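Local coordinates for protein putative oxidoreductase (Bacteroides fragilis NCTC 9343, PDB 3EOF) that binds flavin mononucleotide at the interface of two subunits and is probably an oxidoreductase of the nitroreductase (flavin oxidoreductase Frp) family, at residues Asp4-Lys7 and Asn8-Thr11; Arg82-Cys85 and Lys86-Glu90; Pro95-Asn99 and Leu100-Leu104; Tyr195-Lys198 and Glu199-Glu203; Lys205-Ile208 and Glu209-Gln212. All coordinates share one frame; numbering follows the deposited sequence. Where two conformers were deposited one is given.

Interaction 1: residues Asp4-Lys7 and Asn8-Thr11; sequences DTVK and NRRT. With FMN (flavin mononucleotide), chain C.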
# COMPACT_ATOMS: atom_id res chain seq x y z
N ASP A 4 -10.52 -9.34 15.66
CA ASP A 4 -11.86 -8.92 16.03
C ASP A 4 -11.93 -7.41 15.81
O ASP A 4 -12.92 -6.90 15.30
CB ASP A 4 -12.14 -9.34 17.49
CG ASP A 4 -11.57 -10.74 17.81
OD1 ASP A 4 -11.84 -11.72 17.05
OD2 ASP A 4 -10.80 -10.84 18.78
N THR A 5 -10.86 -6.70 16.13
CA THR A 5 -10.78 -5.27 15.86
C THR A 5 -10.93 -4.98 14.38
O THR A 5 -11.68 -4.07 14.03
CB THR A 5 -9.46 -4.63 16.33
OG1 THR A 5 -9.29 -4.91 17.71
CG2 THR A 5 -9.50 -3.11 16.11
N VAL A 6 -10.23 -5.74 13.53
CA VAL A 6 -10.33 -5.50 12.10
C VAL A 6 -11.72 -5.91 11.58
O VAL A 6 -12.31 -5.21 10.75
CB VAL A 6 -9.19 -6.15 11.27
CG1 VAL A 6 -9.37 -5.86 9.78
CG2 VAL A 6 -7.87 -5.57 11.69
N LYS A 7 -12.26 -7.01 12.08
CA LYS A 7 -13.56 -7.50 11.64
C LYS A 7 -14.62 -6.42 11.83
O LYS A 7 -15.51 -6.24 11.00
CB LYS A 7 -13.96 -8.78 12.42
CG LYS A 7 -13.24 -10.05 11.95
CD LYS A 7 -13.59 -11.35 12.72
CE LYS A 7 -13.01 -12.60 11.96
NZ LYS A 7 -13.44 -13.94 12.50
N ASN A 8 -14.49 -5.70 12.94
CA ASN A 8 -15.43 -4.66 13.36
C ASN A 8 -15.00 -3.25 13.12
O ASN A 8 -15.63 -2.34 13.63
CB ASN A 8 -15.70 -4.88 14.85
CG ASN A 8 -16.45 -6.14 15.07
OD1 ASN A 8 -17.52 -6.33 14.49
ND2 ASN A 8 -15.89 -7.04 15.85
N ARG A 9 -13.96 -3.06 12.33
CA ARG A 9 -13.44 -1.75 12.09
C ARG A 9 -14.34 -0.95 11.14
O ARG A 9 -15.08 -1.47 10.31
CB ARG A 9 -11.99 -1.79 11.54
CG ARG A 9 -11.86 -2.19 10.04
CD ARG A 9 -10.57 -1.75 9.43
NE ARG A 9 -10.44 -0.32 9.53
CZ ARG A 9 -11.00 0.56 8.70
NH1 ARG A 9 -11.71 0.16 7.66
NH2 ARG A 9 -10.82 1.86 8.90
N ARG A 10 -14.25 0.34 11.30
CA ARG A 10 -14.93 1.24 10.44
C ARG A 10 -14.14 2.53 10.49
O ARG A 10 -13.46 2.81 11.48
CB ARG A 10 -16.39 1.40 10.87
CG ARG A 10 -16.57 1.98 12.21
CD ARG A 10 -17.81 1.45 12.82
NE ARG A 10 -17.64 0.08 13.27
CZ ARG A 10 -18.65 -0.73 13.58
NH1 ARG A 10 -19.91 -0.32 13.47
NH2 ARG A 10 -18.42 -1.98 13.98
N THR A 11 -14.27 3.29 9.41
CA THR A 11 -13.61 4.56 9.28
C THR A 11 -14.31 5.55 10.22
O THR A 11 -15.54 5.58 10.29
CB THR A 11 -13.66 5.09 7.78
OG1 THR A 11 -12.76 4.33 6.96
CG2 THR A 11 -13.21 6.50 7.70
N1 FMN C . -13.01 8.65 3.21
C2 FMN C . -13.40 9.99 3.08
O2 FMN C . -14.34 10.44 3.76
N3 FMN C . -12.77 10.84 2.18
C4 FMN C . -11.71 10.41 1.35
O4 FMN C . -10.90 11.29 0.86
C4A FMN C . -11.34 9.04 1.48
N5 FMN C . -10.31 8.54 0.69
C5A FMN C . -9.88 7.23 0.81
C6 FMN C . -8.82 6.82 -0.02
C7 FMN C . -8.34 5.53 0.03
C7M FMN C . -7.22 5.15 -0.90
C8 FMN C . -8.92 4.61 0.91
C8M FMN C . -8.24 3.30 1.12
C9 FMN C . -9.99 5.01 1.74
C9A FMN C . -10.50 6.34 1.71
N10 FMN C . -11.57 6.82 2.51
C10 FMN C . -11.98 8.16 2.39
C1' FMN C . -12.36 5.91 3.45
C2' FMN C . -13.28 5.03 2.62
O2' FMN C . -14.34 5.85 2.09
C3' FMN C . -13.77 3.83 3.41
O3' FMN C . -12.71 2.91 3.74
C4' FMN C . -14.87 3.05 2.67
O4' FMN C . -16.06 3.80 2.60
C5' FMN C . -15.22 1.81 3.45
O5' FMN C . -15.52 2.30 4.76
P FMN C . -14.87 1.62 6.09
O1P FMN C . -13.34 1.83 6.12
O2P FMN C . -15.16 0.14 6.05
O3P FMN C . -15.66 2.24 7.26
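Arg9 meets Val6 at the point where helix 2-7 runs out: Arg9 N donates to Val6 O over 3.1 Å, a nearly straight bond (167°). The side chain starts from a CB packed against the carbonyl oxygens of Thr5 and Val6. Arg9 CG, tucked over the main chain with N on one flank and C on the other (chi1 76°), sits 3.1 Å from Val6 O, and Arg9 CD lies 4.3 Å from Val6 CG1. A bend at chi3 (-59°) then turns the chain away from the helix. At the tip, Arg9 NH1 hydrogen-bonds FMN O1P at 2.8 Å, with the phosphate oxygen at the edge of the guanidinium and near its plane. NH2 forms a salt bridge with Glu122, and NH1 also donates to Arg34 O of the second subunit.

One residue earlier, Asn8 returns to the helix: Asn8 N bonds Asp4 O at 3.1 Å, and Asn8 ND2 adds a weak bond to the same oxygen. Arg10 folds back on the turn, with NE and NH2 both donating to Asn8 O from one face of its plane. Thr11 adds two bonds to the phosphate, Thr11 N donating to FMN O3P at 2.8 Å and Thr11 OG1 to FMN O1P at 2.7 Å.

Two donors, Arg9 NH1 and Thr11 OG1, thus converge on O1P, while Arg13 and Arg171 also bond FMN. The chemistry is that of an anion site: positive charge and directed N-H and O-H groups probably favour the negatively charged phosphate, and Glu122 may offset part of the charge on Arg9.

Interaction 2: residues Arg82-Cys85 and Lys86-Glu90; sequences RRFC and KYCQE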
# COMPACT_ATOMS: atom_id res chain seq x y z
N ARG A 82 14.61 10.13 -1.09
CA ARG A 82 15.54 11.21 -0.83
C ARG A 82 16.50 10.87 0.30
O ARG A 82 17.72 11.08 0.18
CB ARG A 82 14.81 12.49 -0.46
CG ARG A 82 15.78 13.65 -0.23
CD ARG A 82 15.03 14.92 -0.08
NE ARG A 82 15.93 16.05 -0.10
CZ ARG A 82 16.30 16.71 -1.20
NH1 ARG A 82 15.86 16.34 -2.40
NH2 ARG A 82 17.13 17.72 -1.09
N ARG A 83 15.95 10.44 1.43
CA ARG A 83 16.81 10.07 2.54
C ARG A 83 17.84 9.02 2.11
O ARG A 83 19.05 9.16 2.38
CB ARG A 83 15.99 9.62 3.74
CG ARG A 83 16.83 9.22 4.96
CD ARG A 83 15.94 8.91 6.13
NE ARG A 83 15.00 7.92 5.72
CZ ARG A 83 13.68 8.05 5.58
NH1 ARG A 83 12.99 9.10 5.96
NH2 ARG A 83 13.03 7.00 5.14
N PHE A 84 17.40 7.96 1.43
CA PHE A 84 18.35 6.96 0.96
C PHE A 84 19.38 7.54 -0.03
O PHE A 84 20.54 7.21 0.05
CB PHE A 84 17.66 5.76 0.30
CG PHE A 84 18.58 4.61 0.10
CD1 PHE A 84 19.05 3.90 1.20
CD2 PHE A 84 19.04 4.28 -1.17
CE1 PHE A 84 19.95 2.84 1.07
CE2 PHE A 84 19.92 3.23 -1.33
CZ PHE A 84 20.40 2.51 -0.20
N CYS A 85 18.97 8.40 -0.97
CA CYS A 85 19.93 8.94 -1.89
C CYS A 85 20.92 9.83 -1.23
O CYS A 85 22.06 9.89 -1.69
CB CYS A 85 19.27 9.70 -3.04
SG CYS A 85 18.33 8.56 -4.05
N LYS A 86 20.51 10.55 -0.18
CA LYS A 86 21.41 11.42 0.54
C LYS A 86 22.42 10.51 1.24
O LYS A 86 23.59 10.79 1.28
CB LYS A 86 20.65 12.39 1.48
CG LYS A 86 20.28 13.75 0.80
CD LYS A 86 19.47 14.71 1.73
CE LYS A 86 19.91 16.15 1.61
NZ LYS A 86 20.04 16.68 0.23
N TYR A 87 21.95 9.39 1.75
CA TYR A 87 22.83 8.39 2.37
C TYR A 87 23.86 7.89 1.33
O TYR A 87 25.03 7.80 1.62
CB TYR A 87 21.99 7.24 2.91
CG TYR A 87 22.75 6.09 3.56
CD1 TYR A 87 23.85 6.31 4.36
CD2 TYR A 87 22.28 4.77 3.45
CE1 TYR A 87 24.53 5.25 4.99
CE2 TYR A 87 22.97 3.69 4.07
CZ TYR A 87 24.07 3.94 4.84
OH TYR A 87 24.76 2.89 5.49
N CYS A 88 23.39 7.61 0.11
CA CYS A 88 24.27 7.17 -1.00
C CYS A 88 25.36 8.22 -1.24
O CYS A 88 26.54 7.91 -1.28
CB CYS A 88 23.46 6.93 -2.28
SG CYS A 88 22.37 5.48 -2.22
N GLN A 89 24.93 9.47 -1.39
CA GLN A 89 25.83 10.59 -1.63
C GLN A 89 26.88 10.76 -0.54
O GLN A 89 27.94 11.33 -0.78
CB GLN A 89 25.00 11.86 -1.81
CG GLN A 89 24.19 11.75 -3.14
CD GLN A 89 22.99 12.69 -3.28
OE1 GLN A 89 22.54 13.35 -2.32
NE2 GLN A 89 22.43 12.71 -4.49
N GLU A 90 26.61 10.21 0.64
CA GLU A 90 27.55 10.30 1.76
C GLU A 90 28.37 9.04 1.93
O GLU A 90 29.20 8.98 2.85
CB GLU A 90 26.82 10.65 3.06
CG GLU A 90 26.12 12.00 3.06
CD GLU A 90 27.06 13.17 2.77
OE1 GLU A 90 28.21 13.19 3.27
OE2 GLU A 90 26.61 14.06 2.01
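From Arg82 to Gln89 the backbone is regular alpha helix, evidenced by four successive i to i+4 bonds of 2.9 to 3.0 Å: Lys86 N to Arg82 O, Tyr87 N to Arg83 O, Cys88 N to Phe84 O and Gln89 N to Cys85 O. Upon this frame Phe84 is met by two side chains of the next turn. With CG opposite the backbone N (chi1 -167°), the phenyl ring leans along the helix, and Phe84 CE2 comes within 3.4 Å of Cys88 SG. Cys88 SG lies 4.1 Å from the centroid of the Phe84 ring and 38° off its normal, an oblique sulfur-aromatic contact. Tyr87 touches the same ring elsewhere: Tyr87 CD2 is 3.8 Å from Phe84 CE1, and the two ring planes stand at 73° with centroids 6.0 Å apart, so the pair is oblique.

Arg82 and Lys86 run side by side in the same direction, although how closely their charged ends approach is doubtful, since Lys86 has two conformers. Any strain between the like charges is probably eased by Asp185 of the second subunit, mainly through its salt bridge with Arg82 NE. Tyr87 also reaches that subunit, its OH bonding Glu199 there and its ring stacking on Tyr195.

Such a helix, with a Cys sulfur-aromatic contact and charged residues directed at a partner chain, belongs to the extensive dimer interface typical of the nitroreductase fold.

Interaction 3: residues Pro95-Asn99 and Leu100-Leu104; sequences PGYGN and LMSFL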
# COMPACT_ATOMS: atom_id res chain seq x y z
N PRO A 95 23.18 6.63 -6.73
CA PRO A 95 21.80 6.16 -6.72
C PRO A 95 21.11 6.32 -8.06
O PRO A 95 21.42 7.27 -8.77
CB PRO A 95 21.14 7.08 -5.71
CG PRO A 95 21.86 8.32 -5.80
CD PRO A 95 23.29 7.92 -6.03
N GLY A 96 20.23 5.37 -8.40
CA GLY A 96 19.42 5.46 -9.62
C GLY A 96 17.96 5.22 -9.35
O GLY A 96 17.35 4.28 -9.91
N TYR A 97 17.39 6.08 -8.50
CA TYR A 97 16.02 5.95 -8.01
C TYR A 97 15.05 7.03 -8.47
O TYR A 97 13.92 7.06 -8.04
CB TYR A 97 16.06 5.82 -6.50
CG TYR A 97 17.04 4.70 -6.07
CD1 TYR A 97 16.76 3.38 -6.36
CD2 TYR A 97 18.20 4.99 -5.36
CE1 TYR A 97 17.64 2.33 -5.96
CE2 TYR A 97 19.10 3.95 -4.95
CZ TYR A 97 18.82 2.64 -5.28
OH TYR A 97 19.66 1.61 -4.88
N GLY A 98 15.47 7.84 -9.43
CA GLY A 98 14.62 8.88 -9.96
C GLY A 98 13.87 8.35 -11.14
O GLY A 98 13.93 8.92 -12.25
N ASN A 99 13.10 7.30 -10.88
CA ASN A 99 12.33 6.62 -11.90
C ASN A 99 11.02 6.05 -11.35
O ASN A 99 10.82 6.01 -10.15
CB ASN A 99 13.21 5.58 -12.58
CG ASN A 99 13.94 4.77 -11.60
OD1 ASN A 99 13.33 3.99 -10.88
ND2 ASN A 99 15.26 4.96 -11.53
N LEU A 100 10.11 5.72 -12.25
CA LEU A 100 8.78 5.26 -11.86
C LEU A 100 8.81 4.00 -11.02
O LEU A 100 8.05 3.86 -10.06
CB LEU A 100 7.92 5.05 -13.11
CG LEU A 100 6.48 4.58 -12.89
CD1 LEU A 100 5.73 5.64 -12.11
CD2 LEU A 100 5.83 4.27 -14.23
N MSE A 101 9.67 3.06 -11.38
CA MSE A 101 9.79 1.81 -10.66
C MSE A 101 10.09 2.04 -9.21
O MSE A 101 9.48 1.43 -8.35
CB MSE A 101 10.91 0.96 -11.24
CG MSE A 101 11.09 -0.40 -10.56
SE MSE A 101 9.50 -1.64 -10.79
CE MSE A 101 10.38 -3.23 -9.97
N SER A 102 11.05 2.94 -8.96
CA SER A 102 11.51 3.27 -7.62
C SER A 102 10.41 4.00 -6.89
O SER A 102 10.23 3.80 -5.70
CB SER A 102 12.80 4.10 -7.68
OG SER A 102 13.86 3.35 -8.24
N PHE A 103 9.69 4.88 -7.59
CA PHE A 103 8.54 5.55 -7.00
C PHE A 103 7.50 4.55 -6.55
O PHE A 103 6.97 4.64 -5.44
CB PHE A 103 7.86 6.56 -7.98
CG PHE A 103 6.47 6.96 -7.53
CD1 PHE A 103 6.29 7.81 -6.44
CD2 PHE A 103 5.34 6.36 -8.11
CE1 PHE A 103 5.00 8.12 -5.97
CE2 PHE A 103 4.06 6.68 -7.66
CZ PHE A 103 3.89 7.56 -6.59
N LEU A 104 7.19 3.57 -7.38
CA LEU A 104 6.24 2.56 -6.99
C LEU A 104 6.76 1.72 -5.83
O LEU A 104 5.99 1.36 -4.94
CB LEU A 104 5.85 1.67 -8.17
CG LEU A 104 4.83 0.56 -7.86
CD1 LEU A 104 3.53 1.10 -7.31
CD2 LEU A 104 4.62 -0.34 -9.12
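Asn99 and Ser102 are brought together by their first torsions. In Asn99, chi1 of 47° holds CG above its own main chain, and chi2 of 69° turns OD1 toward the opening turn of helix 100-123. Ser102 places OG beside its own backbone N, where the hydroxyl and the amide can address the same acceptor. Both do: Asn99 OD1 takes Ser102 OG at 2.8 Å and Ser102 N at 3.2 Å. The N-H arrives at 149°, and the hydroxyl oxygen is more tilted from the carbonyl plane than the amide nitrogen.

These bonds make Asn99 the N-cap of the helix. Its backbone contributes too, since Phe103 N donates to Asn99 O at 3.0 Å in the carbonyl plane, the first i to i+4 bond of the helix. The other end of the amide faces back into the loop: Asn99 ND2 donates to Gly96 O at 2.7 Å, with the acceptor in the amide plane. Held at both OD1 and ND2, the amide has its rotation fixed.

Tyr97 approaches the cap from the loop, Tyr97 CD1 meeting Ser102 OG at 3.5 Å with the oxygen at the ring edge, in plane. Its ring also stacks on Phe81. The second subunit also reaches the site: its Ser234 OG accepts from Met101 N and its Asn230 ND2 donates to Gly96 O.

In this buried setting the cap satisfies the Ser102 amide and hydroxyl together, and the carbonyl end of the Asn99 amide dipole probably complements the partial positive charge of the helix start.

Interaction 4: residues Tyr195-Lys198 and Glu199-Glu203; sequences YAYK and ESLPE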
# COMPACT_ATOMS: atom_id res chain seq x y z
N TYR A 195 -23.24 -8.14 -6.01
CA TYR A 195 -23.71 -6.79 -5.68
C TYR A 195 -25.13 -6.64 -5.20
O TYR A 195 -25.53 -5.56 -4.79
CB TYR A 195 -23.45 -5.88 -6.91
CG TYR A 195 -21.98 -5.55 -7.06
CD1 TYR A 195 -21.13 -6.36 -7.79
CD2 TYR A 195 -21.43 -4.44 -6.41
CE1 TYR A 195 -19.78 -6.06 -7.90
CE2 TYR A 195 -20.10 -4.13 -6.53
CZ TYR A 195 -19.27 -4.93 -7.27
OH TYR A 195 -17.94 -4.61 -7.37
N ALA A 196 -25.91 -7.73 -5.21
CA ALA A 196 -27.29 -7.74 -4.76
C ALA A 196 -27.49 -7.14 -3.37
O ALA A 196 -28.28 -6.21 -3.16
CB ALA A 196 -27.82 -9.18 -4.79
N TYR A 197 -26.74 -7.66 -2.42
CA TYR A 197 -26.81 -7.17 -1.04
C TYR A 197 -26.43 -5.70 -0.96
O TYR A 197 -27.13 -4.90 -0.35
CB TYR A 197 -25.88 -8.00 -0.15
CG TYR A 197 -25.89 -7.51 1.27
CD1 TYR A 197 -26.97 -7.81 2.11
CD2 TYR A 197 -24.87 -6.71 1.77
CE1 TYR A 197 -27.03 -7.32 3.41
CE2 TYR A 197 -24.90 -6.25 3.07
CZ TYR A 197 -25.99 -6.55 3.88
OH TYR A 197 -26.05 -6.10 5.18
N LYS A 198 -25.32 -5.32 -1.56
CA LYS A 198 -24.91 -3.91 -1.56
C LYS A 198 -26.01 -2.99 -2.07
O LYS A 198 -26.29 -1.95 -1.47
CB LYS A 198 -23.62 -3.73 -2.38
CG LYS A 198 -23.06 -2.29 -2.42
CD LYS A 198 -21.83 -2.16 -3.34
CE LYS A 198 -20.62 -2.98 -2.81
NZ LYS A 198 -20.11 -2.45 -1.50
N GLU A 199 -26.68 -3.40 -3.14
CA GLU A 199 -27.74 -2.59 -3.76
C GLU A 199 -29.04 -2.49 -2.98
O GLU A 199 -29.81 -1.57 -3.17
CB GLU A 199 -28.02 -3.10 -5.18
CG GLU A 199 -26.84 -2.88 -6.05
CD GLU A 199 -27.07 -3.26 -7.48
OE1 GLU A 199 -27.85 -4.20 -7.75
OE2 GLU A 199 -26.48 -2.58 -8.33
N SER A 200 -29.25 -3.44 -2.09
CA SER A 200 -30.43 -3.50 -1.27
C SER A 200 -30.39 -2.57 -0.07
O SER A 200 -31.42 -2.28 0.54
CB SER A 200 -30.56 -4.90 -0.69
OG SER A 200 -29.63 -5.06 0.36
N LEU A 201 -29.18 -2.11 0.27
CA LEU A 201 -28.94 -1.34 1.47
C LEU A 201 -29.52 0.06 1.31
O LEU A 201 -29.35 0.67 0.27
CB LEU A 201 -27.43 -1.29 1.79
CG LEU A 201 -26.70 -2.63 2.08
CD1 LEU A 201 -25.23 -2.37 2.33
CD2 LEU A 201 -27.32 -3.43 3.25
N PRO A 202 -30.21 0.57 2.33
CA PRO A 202 -30.81 1.92 2.25
C PRO A 202 -29.85 3.08 1.94
O PRO A 202 -30.22 3.99 1.24
CB PRO A 202 -31.48 2.11 3.64
CG PRO A 202 -31.69 0.71 4.14
CD PRO A 202 -30.53 -0.09 3.62
N GLU A 203 -28.64 3.03 2.50
CA GLU A 203 -27.60 4.06 2.24
C GLU A 203 -27.32 4.23 0.75
O GLU A 203 -27.14 5.35 0.26
CB GLU A 203 -26.24 3.65 2.85
CG GLU A 203 -26.22 3.12 4.25
CD GLU A 203 -26.48 1.63 4.33
OE1 GLU A 203 -25.54 0.80 4.30
OE2 GLU A 203 -27.66 1.31 4.51
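The junction between helix 188-200 and helix 202-209 forms this contact, with Leu201 at the N-cap position of the second, giving two helices joined by a tight break in the outer part of the flavoprotein. The last ordinary alpha-helical bond is Glu199 N to Tyr195 O, 3.0 Å. One step on, the pattern loosens. Ser200 N gives a weak bond to Ala196 O and a second, sounder one to Tyr197 O at 3.1 Å, while Leu201 N makes a weak bond to Lys198 O.

Tyr197 O receives two donors from Ser200. The hydroxyl is the closer: Ser200 OG lies 2.6 Å from Tyr197 O and is tilted only 15° from the carbonyl plane; the amide nitrogen instead lies above that plane. Chi1 of 76° swings Ser200 OG in over its own backbone, within reach of the oxygen three residues back.

Away from the main chain, Glu199 directs its carboxylate to the second subunit, where OE2 forms a salt bridge with Arg91. Lys198 runs in a different direction, roughly at right angles, its NZ paired with Asp170 of the same chain and its side chain packed on Gly40 of the second subunit, a residue of the FMN pocket.

Leu201 folds back across the junction and covers one face of the Tyr197 ring. Leu201 CD2 lies 3.9 Å from the centroid of the Tyr197 ring and 30° off the normal, a CH-pi contact whose nearest pair is Leu201 CD2 to Tyr197 CZ, 3.4 Å.

Interaction 5: residues Lys205-Ile208 and Glu209-Gln212; sequences KLFI and EENQ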
# COMPACT_ATOMS: atom_id res chain seq x y z
N LYS A 205 -29.26 3.07 -1.82
CA LYS A 205 -30.46 3.56 -2.50
C LYS A 205 -30.54 5.09 -2.32
O LYS A 205 -30.86 5.81 -3.24
CB LYS A 205 -31.70 2.80 -1.98
CG LYS A 205 -31.74 1.30 -2.46
CD LYS A 205 -32.91 0.45 -1.87
CE LYS A 205 -32.83 0.39 -0.32
NZ LYS A 205 -33.87 -0.46 0.40
N LEU A 206 -30.19 5.59 -1.14
CA LEU A 206 -30.20 7.03 -0.88
C LEU A 206 -29.12 7.71 -1.70
O LEU A 206 -29.35 8.76 -2.28
CB LEU A 206 -30.03 7.34 0.64
CG LEU A 206 -30.17 8.83 1.00
CD1 LEU A 206 -31.55 9.33 0.62
CD2 LEU A 206 -29.88 9.12 2.46
N PHE A 207 -27.95 7.10 -1.76
CA PHE A 207 -26.83 7.62 -2.54
C PHE A 207 -27.20 7.81 -4.01
O PHE A 207 -26.90 8.84 -4.61
CB PHE A 207 -25.66 6.65 -2.37
CG PHE A 207 -24.35 7.19 -2.77
CD1 PHE A 207 -23.92 8.44 -2.33
CD2 PHE A 207 -23.47 6.41 -3.51
CE1 PHE A 207 -22.65 8.92 -2.68
CE2 PHE A 207 -22.20 6.89 -3.86
CZ PHE A 207 -21.79 8.14 -3.42
N ILE A 208 -27.92 6.84 -4.57
CA ILE A 208 -28.41 6.92 -5.97
C ILE A 208 -29.44 8.02 -6.14
O ILE A 208 -29.41 8.81 -7.10
CB ILE A 208 -29.08 5.56 -6.38
CG1 ILE A 208 -28.07 4.41 -6.41
CG2 ILE A 208 -29.78 5.69 -7.71
CD1 ILE A 208 -28.74 2.98 -6.39
N GLU A 209 -30.39 8.06 -5.22
CA GLU A 209 -31.48 9.01 -5.29
C GLU A 209 -30.97 10.45 -5.16
O GLU A 209 -31.27 11.31 -6.00
CB GLU A 209 -32.54 8.62 -4.23
CG GLU A 209 -33.87 9.36 -4.27
CD GLU A 209 -34.09 10.38 -3.12
OE1 GLU A 209 -33.51 10.22 -2.02
OE2 GLU A 209 -34.91 11.33 -3.31
N GLU A 210 -30.14 10.69 -4.16
CA GLU A 210 -29.64 12.02 -3.91
C GLU A 210 -28.63 12.48 -4.95
O GLU A 210 -28.21 13.64 -4.93
CB GLU A 210 -29.12 12.14 -2.47
CG GLU A 210 -27.87 11.38 -2.11
CD GLU A 210 -27.56 11.43 -0.60
OE1 GLU A 210 -28.35 12.05 0.17
OE2 GLU A 210 -26.54 10.82 -0.20
N ASN A 211 -28.25 11.58 -5.88
CA ASN A 211 -27.35 11.91 -6.97
C ASN A 211 -28.01 11.92 -8.35
O ASN A 211 -27.35 12.12 -9.34
CB ASN A 211 -26.12 11.00 -6.91
CG ASN A 211 -25.09 11.50 -5.93
OD1 ASN A 211 -24.47 12.54 -6.17
ND2 ASN A 211 -24.88 10.76 -4.84
N GLN A 212 -29.33 11.75 -8.37
CA GLN A 212 -30.15 11.77 -9.58
C GLN A 212 -29.80 10.67 -10.57
O GLN A 212 -29.96 10.84 -11.77
CB GLN A 212 -30.01 13.12 -10.31
CG GLN A 212 -30.16 14.39 -9.46
CD GLN A 212 -31.54 14.53 -8.88
OE1 GLN A 212 -31.96 13.73 -8.03
NE2 GLN A 212 -32.25 15.57 -9.31
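Asn211 ND2 donates to Phe207 O at 2.8 Å and 158°, so a side-chain amide binds the carbonyl four residues back near the end of helix 202-209. The acceptor lies close to the amide plane of Asn211, and the nitrogen is moderately tilted from the carbonyl plane of Phe207. The same Asn211 ND2 also passes the aromatic ring of Phe207, 3.6 Å from Phe207 CD1, with the amide and ring planes 86° apart.

The backbone N of Asn211 bonds Ile208 O at 3.2 Å. Before it, Glu209 N to Lys205 O and Glu210 N to Leu206 O keep the ordinary alpha-helical spacing, the second at 2.8 Å and almost straight. A Schellman motif ends the helix, with Gln212 as its C-prime residue at positive phi (63°). Its 3.1 Å bond from Gln212 N to Glu209 O closes a type I turn over Glu209 to Gln212.

Two carboxylates lie near Leu206. Glu209 OE1 comes to 3.4 Å from Leu206 CD1 after a bend at chi2, and Glu210 OE1 lies 3.8 Å from Leu206 CG. In Glu210, the first torsion directs CG back over the helix end, against Leu206 O, and the rest of the chain runs extended.

Most of these residues are exposed and touch no other chain of the assembly. Phe207, partly exposed, rests on Leu216, Val219 and Arg224 of helix 216-224, and Asn211 joins it by packing on Val219.

Interactions 2 and 3 are buried and touch each other, Pro95 and Tyr97 of the loop packing on Cys85 of helix 82-89; one is helical side-chain packing, the other a polar N-cap. Interactions 4 and 5 share helix 202-209 and touch through Lys205, but on the other side of the chain's centre: interaction 4 is partly buried, interaction 5 a surface helix end. Interaction 1 is distinct in bonding the cofactor directly. Interactions 1 to 4 all reach the second subunit, whereas interaction 5 does not. Interactions 2 and 4 meet across the dimer, although within one chain their centres lie about 51 Å apart.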